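Local coordinates for protein D-alanyl-D-alanine carboxypeptidase (Enterococcus faecalis V583, PDB 5ZHW) that cleaves the C-terminal D-alanine from peptidoglycan-derived pentapeptides as a metal-dependent D,D-carboxypeptidase of the M15B family, contributing to antibiotic resistance, at residues A[138-143]-A[191-196]; A[173-178]-A[187-192]. All coordinates share one frame; numbering follows the deposited sequence.

Contact 1: residues A[138-143]-A[191-196]. With CU (copper (II) ion), chain C; DAL (D-alanine), chain D; DAL (D-alanine), chain E.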
loop_
_atom_site.group_PDB
_atom_site.type_symbol
_atom_site.label_atom_id
_atom_site.label_comp_id
_atom_site.label_asym_id
_atom_site.label_seq_id
_atom_site.Cartn_x
_atom_site.Cartn_y
_atom_site.Cartn_z
ATOM N N SER A 138 -3.667 -2.283 -9.005
ATOM C CA SER A 138 -3.470 -2.008 -7.590
ATOM C C SER A 138 -2.594 -3.074 -6.980
ATOM O O SER A 138 -2.784 -4.274 -7.232
ATOM C CB SER A 138 -4.800 -1.975 -6.836
ATOM O OG SER A 138 -4.593 -1.787 -5.438
ATOM N N GLU A 139 -1.669 -2.642 -6.136
ATOM C CA GLU A 139 -0.951 -3.563 -5.271
ATOM C C GLU A 139 -1.880 -4.284 -4.321
ATOM O O GLU A 139 -1.515 -5.335 -3.833
ATOM C CB GLU A 139 0.082 -2.838 -4.406
ATOM C CG GLU A 139 1.260 -2.312 -5.175
ATOM C CD GLU A 139 2.334 -1.746 -4.267
ATOM O OE1 GLU A 139 1.997 -1.239 -3.163
ATOM O OE2 GLU A 139 3.511 -1.813 -4.678
ATOM N N HIS A 140 -3.051 -3.721 -4.007
ATOM C CA HIS A 140 -3.978 -4.431 -3.132
ATOM C C HIS A 140 -4.457 -5.754 -3.717
ATOM O O HIS A 140 -4.753 -6.683 -2.990
ATOM C CB HIS A 140 -5.156 -3.559 -2.764
ATOM C CG HIS A 140 -4.801 -2.496 -1.793
ATOM N ND1 HIS A 140 -4.858 -2.697 -0.432
ATOM C CD2 HIS A 140 -4.331 -1.245 -1.976
ATOM C CE1 HIS A 140 -4.454 -1.602 0.181
ATOM N NE2 HIS A 140 -4.131 -0.709 -0.732
ATOM N N GLN A 141 -4.482 -5.848 -5.036
ATOM C CA GLN A 141 -4.904 -7.071 -5.706
ATOM C C GLN A 141 -3.832 -8.165 -5.675
ATOM O O GLN A 141 -4.102 -9.283 -6.059
ATOM C CB GLN A 141 -5.325 -6.753 -7.127
ATOM C CG GLN A 141 -6.472 -5.767 -7.200
ATOM C CD GLN A 141 -6.852 -5.418 -8.611
ATOM O OE1 GLN A 141 -6.485 -4.354 -9.112
ATOM N NE2 GLN A 141 -7.602 -6.303 -9.263
ATOM N N LEU A 142 -2.632 -7.848 -5.220
ATOM C CA LEU A 142 -1.605 -8.863 -4.954
ATOM C C LEU A 142 -1.714 -9.525 -3.587
ATOM O O LEU A 142 -1.171 -10.609 -3.394
ATOM C CB LEU A 142 -0.231 -8.228 -5.005
ATOM C CG LEU A 142 0.268 -7.617 -6.311
ATOM C CD1 LEU A 142 1.401 -6.666 -5.976
ATOM C CD2 LEU A 142 0.730 -8.710 -7.255
ATOM N N GLY A 143 -2.338 -8.852 -2.622
ATOM C CA GLY A 143 -2.253 -9.267 -1.232
ATOM C C GLY A 143 -0.921 -8.875 -0.601
ATOM O O GLY A 143 -0.623 -9.327 0.488
ATOM N N PRO A 191 0.182 8.115 3.241
ATOM C CA PRO A 191 0.997 7.664 4.388
ATOM C C PRO A 191 0.484 6.401 5.061
ATOM O O PRO A 191 1.172 5.864 5.904
ATOM C CB PRO A 191 0.979 8.868 5.363
ATOM C CG PRO A 191 -0.201 9.692 4.947
ATOM C CD PRO A 191 -0.430 9.441 3.481
ATOM N N TRP A 192 -0.714 5.951 4.684
ATOM C CA TRP A 192 -1.285 4.664 5.113
ATOM C C TRP A 192 -0.880 3.418 4.277
ATOM O O TRP A 192 -1.007 2.306 4.759
ATOM C CB TRP A 192 -2.822 4.755 5.144
ATOM C CG TRP A 192 -3.378 5.240 3.864
ATOM C CD1 TRP A 192 -3.588 4.515 2.752
ATOM C CD2 TRP A 192 -3.733 6.592 3.540
ATOM N NE1 TRP A 192 -4.060 5.311 1.752
ATOM C CE2 TRP A 192 -4.160 6.597 2.211
ATOM C CE3 TRP A 192 -3.734 7.793 4.251
ATOM C CZ2 TRP A 192 -4.602 7.767 1.566
ATOM C CZ3 TRP A 192 -4.171 8.956 3.612
ATOM C CH2 TRP A 192 -4.597 8.929 2.285
ATOM N N HIS A 193 -0.405 3.589 3.049
ATOM C CA HIS A 193 -0.212 2.441 2.138
ATOM C C HIS A 193 1.213 1.881 2.215
ATOM O O HIS A 193 2.175 2.523 1.775
ATOM C CB HIS A 193 -0.562 2.826 0.710
ATOM C CG HIS A 193 -0.498 1.691 -0.272
ATOM N ND1 HIS A 193 -1.620 1.166 -0.879
ATOM C CD2 HIS A 193 0.561 1.023 -0.798
ATOM C CE1 HIS A 193 -1.247 0.214 -1.721
ATOM N NE2 HIS A 193 0.071 0.110 -1.690
ATOM N N TYR A 194 1.306 0.671 2.751
ATOM C CA TYR A 194 2.560 -0.041 2.952
ATOM C C TYR A 194 2.606 -1.330 2.116
ATOM O O TYR A 194 1.619 -2.067 2.053
ATOM C CB TYR A 194 2.795 -0.281 4.458
ATOM C CG TYR A 194 3.356 0.977 5.034
ATOM C CD1 TYR A 194 2.531 2.077 5.336
ATOM C CD2 TYR A 194 4.721 1.137 5.148
ATOM C CE1 TYR A 194 3.077 3.275 5.786
ATOM C CE2 TYR A 194 5.267 2.324 5.587
ATOM C CZ TYR A 194 4.453 3.392 5.911
ATOM O OH TYR A 194 5.078 4.539 6.348
ATOM N N ARG A 195 3.758 -1.560 1.474
ATOM C CA ARG A 195 3.963 -2.653 0.535
ATOM C C ARG A 195 5.055 -3.558 1.060
ATOM O O ARG A 195 6.122 -3.056 1.433
ATOM C CB ARG A 195 4.352 -2.070 -0.818
ATOM C CG ARG A 195 5.030 -3.012 -1.805
ATOM C CD ARG A 195 4.175 -4.194 -2.187
ATOM N NE ARG A 195 5.009 -5.170 -2.863
ATOM C CZ ARG A 195 5.292 -5.200 -4.167
ATOM N NH1 ARG A 195 4.786 -4.318 -5.004
ATOM N NH2 ARG A 195 6.103 -6.156 -4.635
ATOM N N TYR A 196 4.792 -4.871 1.103
ATOM C CA TYR A 196 5.828 -5.848 1.454
ATOM C C TYR A 196 6.773 -6.093 0.253
ATOM O O TYR A 196 6.326 -6.483 -0.832
ATOM C CB TYR A 196 5.251 -7.192 1.903
ATOM C CG TYR A 196 6.348 -8.144 2.362
ATOM C CD1 TYR A 196 6.910 -8.028 3.638
ATOM C CD2 TYR A 196 6.836 -9.140 1.520
ATOM C CE1 TYR A 196 7.917 -8.871 4.058
ATOM C CE2 TYR A 196 7.846 -9.989 1.926
ATOM C CZ TYR A 196 8.381 -9.851 3.198
ATOM O OH TYR A 196 9.370 -10.689 3.609
HETATM CU CU CU C . -3.518 1.214 -0.286
HETATM N N DAL D . -4.925 3.201 -3.096
HETATM C CA DAL D . -3.764 2.592 -3.824
HETATM C CB DAL D . -3.052 3.618 -4.746
HETATM C C DAL D . -4.286 1.459 -4.711
HETATM O O DAL D . -5.323 1.638 -5.291
HETATM O OXT DAL D . -3.581 0.467 -4.857
HETATM N N DAL E . -7.548 3.342 -1.837
HETATM C CA DAL E . -6.349 3.968 -1.233
HETATM C CB DAL E . -6.301 5.494 -1.436
HETATM C C DAL E . -5.049 3.302 -1.737
HETATM O O DAL E . -4.226 2.927 -0.908
#
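Glu139 spends its two carboxylate oxygens on His193 and Arg195. NE2 of His193 donates to OE1 of Glu139 over 2.8 Å with an N-H...O angle of 161°, and OE1 lies in the ring plane, with carboxylate and imidazole nearly coplanar. This second-shell carboxylate sets the ring's rotation and would probably make ND1 a stronger metal ligand.

The ionic part is a salt bridge in which NH1 of Arg195 meets OE2 of Glu139 at 2.8 Å, from above the carboxylate plane. Arg195 starts extended and then bends at its second torsion (chi2 61°), carrying its methylenes past the carboxylate before NH1 turns onto OE2; Arg176 forms a second salt bridge to that oxygen. CD1 of Leu142 packs against the guanidinium.

Metal coordination joins His140 to His193, which reach toward each other from opposite directions and share a copper ion in the zinc site of the enzyme. NE2 of His140 lies 2.1 Å from the copper. ND1 of His193 is 2.0 Å from it. The two ring planes stand at 81°, and the nitrogens come close because both coordinate the metal. Asp147 supplies a further ligand, which completes the His-Asp-His metal centre of the M15 peptidases. ND1 of His140 bonds to the carbonyl of Gly96, a support comparable to that of His193.

Ligand bonding involves a D-Ala-D-Ala dipeptide. The peptide carbonyl O of its N-terminal residue is 2.0 Å from the copper. OG of Ser138 donates to OXT of its C-terminal residue and accepts from the backbone N of His140 in an ST turn.

Contact 2: residues A[173-178]-A[187-192]. With DAL (D-alanine), chain D; DAL (D-alanine), chain E.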
loop_
_atom_site.group_PDB
_atom_site.type_symbol
_atom_site.label_atom_id
_atom_site.label_comp_id
_atom_site.label_asym_id
_atom_site.label_seq_id
_atom_site.Cartn_x
_atom_site.Cartn_y
_atom_site.Cartn_z
ATOM N N PHE A 173 8.512 -3.896 4.943
ATOM C CA PHE A 173 7.496 -3.041 4.356
ATOM C C PHE A 173 8.064 -1.657 4.055
ATOM O O PHE A 173 8.874 -1.105 4.817
ATOM C CB PHE A 173 6.318 -2.911 5.306
ATOM C CG PHE A 173 5.506 -4.154 5.445
ATOM C CD1 PHE A 173 5.840 -5.109 6.382
ATOM C CD2 PHE A 173 4.400 -4.368 4.641
ATOM C CE1 PHE A 173 5.083 -6.265 6.524
ATOM C CE2 PHE A 173 3.640 -5.522 4.769
ATOM C CZ PHE A 173 3.975 -6.462 5.711
ATOM N N ILE A 174 7.619 -1.089 2.950
ATOM C CA ILE A 174 8.016 0.243 2.582
ATOM C C ILE A 174 6.809 1.127 2.467
ATOM O O ILE A 174 5.708 0.668 2.131
ATOM C CB ILE A 174 8.791 0.285 1.256
ATOM C CG1 ILE A 174 7.976 -0.328 0.098
ATOM C CG2 ILE A 174 10.108 -0.444 1.444
ATOM C CD1 ILE A 174 8.630 -0.204 -1.262
ATOM N N ARG A 175 7.042 2.403 2.755
ATOM C CA ARG A 175 6.093 3.453 2.469
ATOM C C ARG A 175 6.066 3.612 0.953
ATOM O O ARG A 175 6.948 4.213 0.361
ATOM C CB ARG A 175 6.528 4.738 3.178
ATOM C CG ARG A 175 5.493 5.832 3.099
ATOM C CD ARG A 175 5.983 7.081 3.798
ATOM N NE ARG A 175 5.055 8.194 3.638
ATOM C CZ ARG A 175 5.183 9.371 4.263
ATOM N NH1 ARG A 175 6.213 9.598 5.083
ATOM N NH2 ARG A 175 4.275 10.338 4.068
ATOM N N ARG A 176 5.065 3.016 0.325
ATOM C CA ARG A 176 5.081 2.835 -1.105
ATOM C C ARG A 176 5.028 4.113 -1.926
ATOM O O ARG A 176 5.668 4.183 -2.991
ATOM C CB ARG A 176 3.917 1.940 -1.521
ATOM C CG ARG A 176 3.880 1.566 -2.998
ATOM C CD ARG A 176 5.101 0.763 -3.421
ATOM N NE ARG A 176 5.047 0.405 -4.831
ATOM C CZ ARG A 176 5.405 1.187 -5.854
ATOM N NH1 ARG A 176 5.849 2.420 -5.665
ATOM N NH2 ARG A 176 5.329 0.715 -7.096
ATOM N N TYR A 177 4.239 5.087 -1.462
ATOM C CA TYR A 177 3.941 6.289 -2.225
ATOM C C TYR A 177 4.321 7.532 -1.391
ATOM O O TYR A 177 3.465 8.221 -0.828
ATOM C CB TYR A 177 2.463 6.317 -2.650
ATOM C CG TYR A 177 1.992 5.082 -3.388
ATOM C CD1 TYR A 177 2.547 4.726 -4.612
ATOM C CD2 TYR A 177 0.986 4.264 -2.855
ATOM C CE1 TYR A 177 2.120 3.588 -5.296
ATOM C CE2 TYR A 177 0.541 3.137 -3.526
ATOM C CZ TYR A 177 1.114 2.795 -4.755
ATOM O OH TYR A 177 0.693 1.655 -5.428
ATOM N N PRO A 178 5.626 7.806 -1.288
ATOM C CA PRO A 178 6.023 8.950 -0.491
ATOM C C PRO A 178 5.845 10.282 -1.225
ATOM O O PRO A 178 5.881 10.327 -2.470
ATOM C CB PRO A 178 7.486 8.657 -0.167
ATOM C CG PRO A 178 7.968 7.846 -1.319
ATOM C CD PRO A 178 6.786 7.065 -1.814
ATOM N N VAL A 187 1.512 8.519 -7.939
ATOM C CA VAL A 187 0.505 8.387 -6.897
ATOM C C VAL A 187 0.793 9.431 -5.827
ATOM O O VAL A 187 1.960 9.700 -5.496
ATOM C CB VAL A 187 0.483 6.947 -6.299
ATOM C CG1 VAL A 187 -0.512 6.830 -5.148
ATOM C CG2 VAL A 187 0.196 5.891 -7.377
ATOM N N SER A 188 -0.280 10.002 -5.287
ATOM C CA SER A 188 -0.204 11.029 -4.257
ATOM C C SER A 188 0.290 10.468 -2.913
ATOM O O SER A 188 0.488 9.263 -2.753
ATOM C CB SER A 188 -1.579 11.705 -4.070
ATOM O OG SER A 188 -2.110 12.134 -5.321
ATOM N N ASN A 189 0.505 11.375 -1.969
ATOM C CA ASN A 189 0.983 11.042 -0.648
ATOM C C ASN A 189 -0.096 10.205 0.025
ATOM O O ASN A 189 -1.193 10.689 0.273
ATOM C CB ASN A 189 1.287 12.323 0.150
ATOM C CG ASN A 189 1.812 12.043 1.555
ATOM O OD1 ASN A 189 2.349 10.974 1.852
ATOM N ND2 ASN A 189 1.669 13.030 2.432
ATOM N N GLU A 190 0.214 8.929 0.245
ATOM C CA GLU A 190 -0.665 7.989 0.927
ATOM C C GLU A 190 0.112 7.376 2.099
ATOM O O GLU A 190 0.688 6.270 1.964
ATOM C CB GLU A 190 -1.124 6.926 -0.056
ATOM C CG GLU A 190 -2.009 7.515 -1.139
ATOM C CD GLU A 190 -2.577 6.473 -2.089
ATOM O OE1 GLU A 190 -2.226 5.271 -1.988
ATOM O OE2 GLU A 190 -3.388 6.883 -2.935
ATOM N N PRO A 191 0.182 8.115 3.241
ATOM C CA PRO A 191 0.997 7.664 4.388
ATOM C C PRO A 191 0.484 6.401 5.061
ATOM O O PRO A 191 1.172 5.864 5.904
ATOM C CB PRO A 191 0.979 8.868 5.363
ATOM C CG PRO A 191 -0.201 9.692 4.947
ATOM C CD PRO A 191 -0.430 9.441 3.481
ATOM N N TRP A 192 -0.714 5.951 4.684
ATOM C CA TRP A 192 -1.285 4.664 5.113
ATOM C C TRP A 192 -0.880 3.418 4.277
ATOM O O TRP A 192 -1.007 2.306 4.759
ATOM C CB TRP A 192 -2.822 4.755 5.144
ATOM C CG TRP A 192 -3.378 5.240 3.864
ATOM C CD1 TRP A 192 -3.588 4.515 2.752
ATOM C CD2 TRP A 192 -3.733 6.592 3.540
ATOM N NE1 TRP A 192 -4.060 5.311 1.752
ATOM C CE2 TRP A 192 -4.160 6.597 2.211
ATOM C CE3 TRP A 192 -3.734 7.793 4.251
ATOM C CZ2 TRP A 192 -4.602 7.767 1.566
ATOM C CZ3 TRP A 192 -4.171 8.956 3.612
ATOM C CH2 TRP A 192 -4.597 8.929 2.285
HETATM N N DAL D . -4.925 3.201 -3.096
HETATM C CA DAL D . -3.764 2.592 -3.824
HETATM C CB DAL D . -3.052 3.618 -4.746
HETATM C C DAL D . -4.286 1.459 -4.711
HETATM O O DAL D . -5.323 1.638 -5.291
HETATM O OXT DAL D . -3.581 0.467 -4.857
HETATM N N DAL E . -7.548 3.342 -1.837
HETATM C CA DAL E . -6.349 3.968 -1.233
HETATM C CB DAL E . -6.301 5.494 -1.436
HETATM C C DAL E . -5.049 3.302 -1.737
HETATM O O DAL E . -4.226 2.927 -0.908
HETATM O O HOH W 1 3.011 8.307 1.872
HETATM O O HOH W 2 2.761 13.042 4.934
HETATM O O HOH W 3 2.727 5.043 0.905
HETATM O O HOH W 4 4.256 8.674 -4.344
#
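Tyr177 lays one face of its ring against Val187, whose CG1 stands 3.7 Å from the ring centroid, a CH-pi contact. CB and CG2 of Val187 extend the overlap along the CD1-CE1 side of the ring. The opposite face is covered by CG of Arg176, directly over the centre, so the phenol is clamped between two aliphatic groups. With CG anti to the carbonyl carbon (chi1 -53°), the ring lies alongside Glu190 and points the same way; the carboxylate is turned 83° to it, and OE1 of Glu190 comes within 3.5 Å of CD2 of Tyr177.

Polar bonds join Arg175 to the Asn189 side of 187-192. NH2 of Arg175, at the tip of a fully extended chain, donates to OD1 of Asn189 at 3.0 Å with a bent N-H...O angle of 145°, while NH1 is paired with Asp165. A water takes the NE hydrogen of Arg175 over 2.7 Å, near OD1 of Asn189 and the carbonyl O of Tyr177. A second water accepts from Tyr177 N and lies close to Glu190 O, and the direct bond from Glu190 N to Tyr177 O is weak at 3.5 Å.

OE1 of Glu190 lies 3.3 Å from CB of the C-terminal residue of the bound D-Ala-D-Ala and 3.3 Å from O of its N-terminal residue, the metal-bound carbonyl. This places the inferred proton donor/acceptor beside the dipeptide, as expected for the general acid/base of an M15 metallopeptidase active site.

Following the chain, 138-143 comes first, in the loop before strand 145-150; strand 173-175 and the turn after it follow, then 187-192, which runs into strand 193-196. Contact 1 spans 47 intervening residues and closes a long loop that includes strand 145-150 and helix 157-167. Contact 2 spans only eight, around helix 182-185. Its first segment lies within the long loop, but its second overlaps 191-196 at Pro191 and Trp192, so the two closures finish on one continuous run. Strands 173-175 and 193-196 are sheet neighbours, consistent with 2.9 Å between Ile174 N and Arg195 O. Together the contacts bring metal ligands, Glu190 and the D-Ala-D-Ala dipeptide to one site.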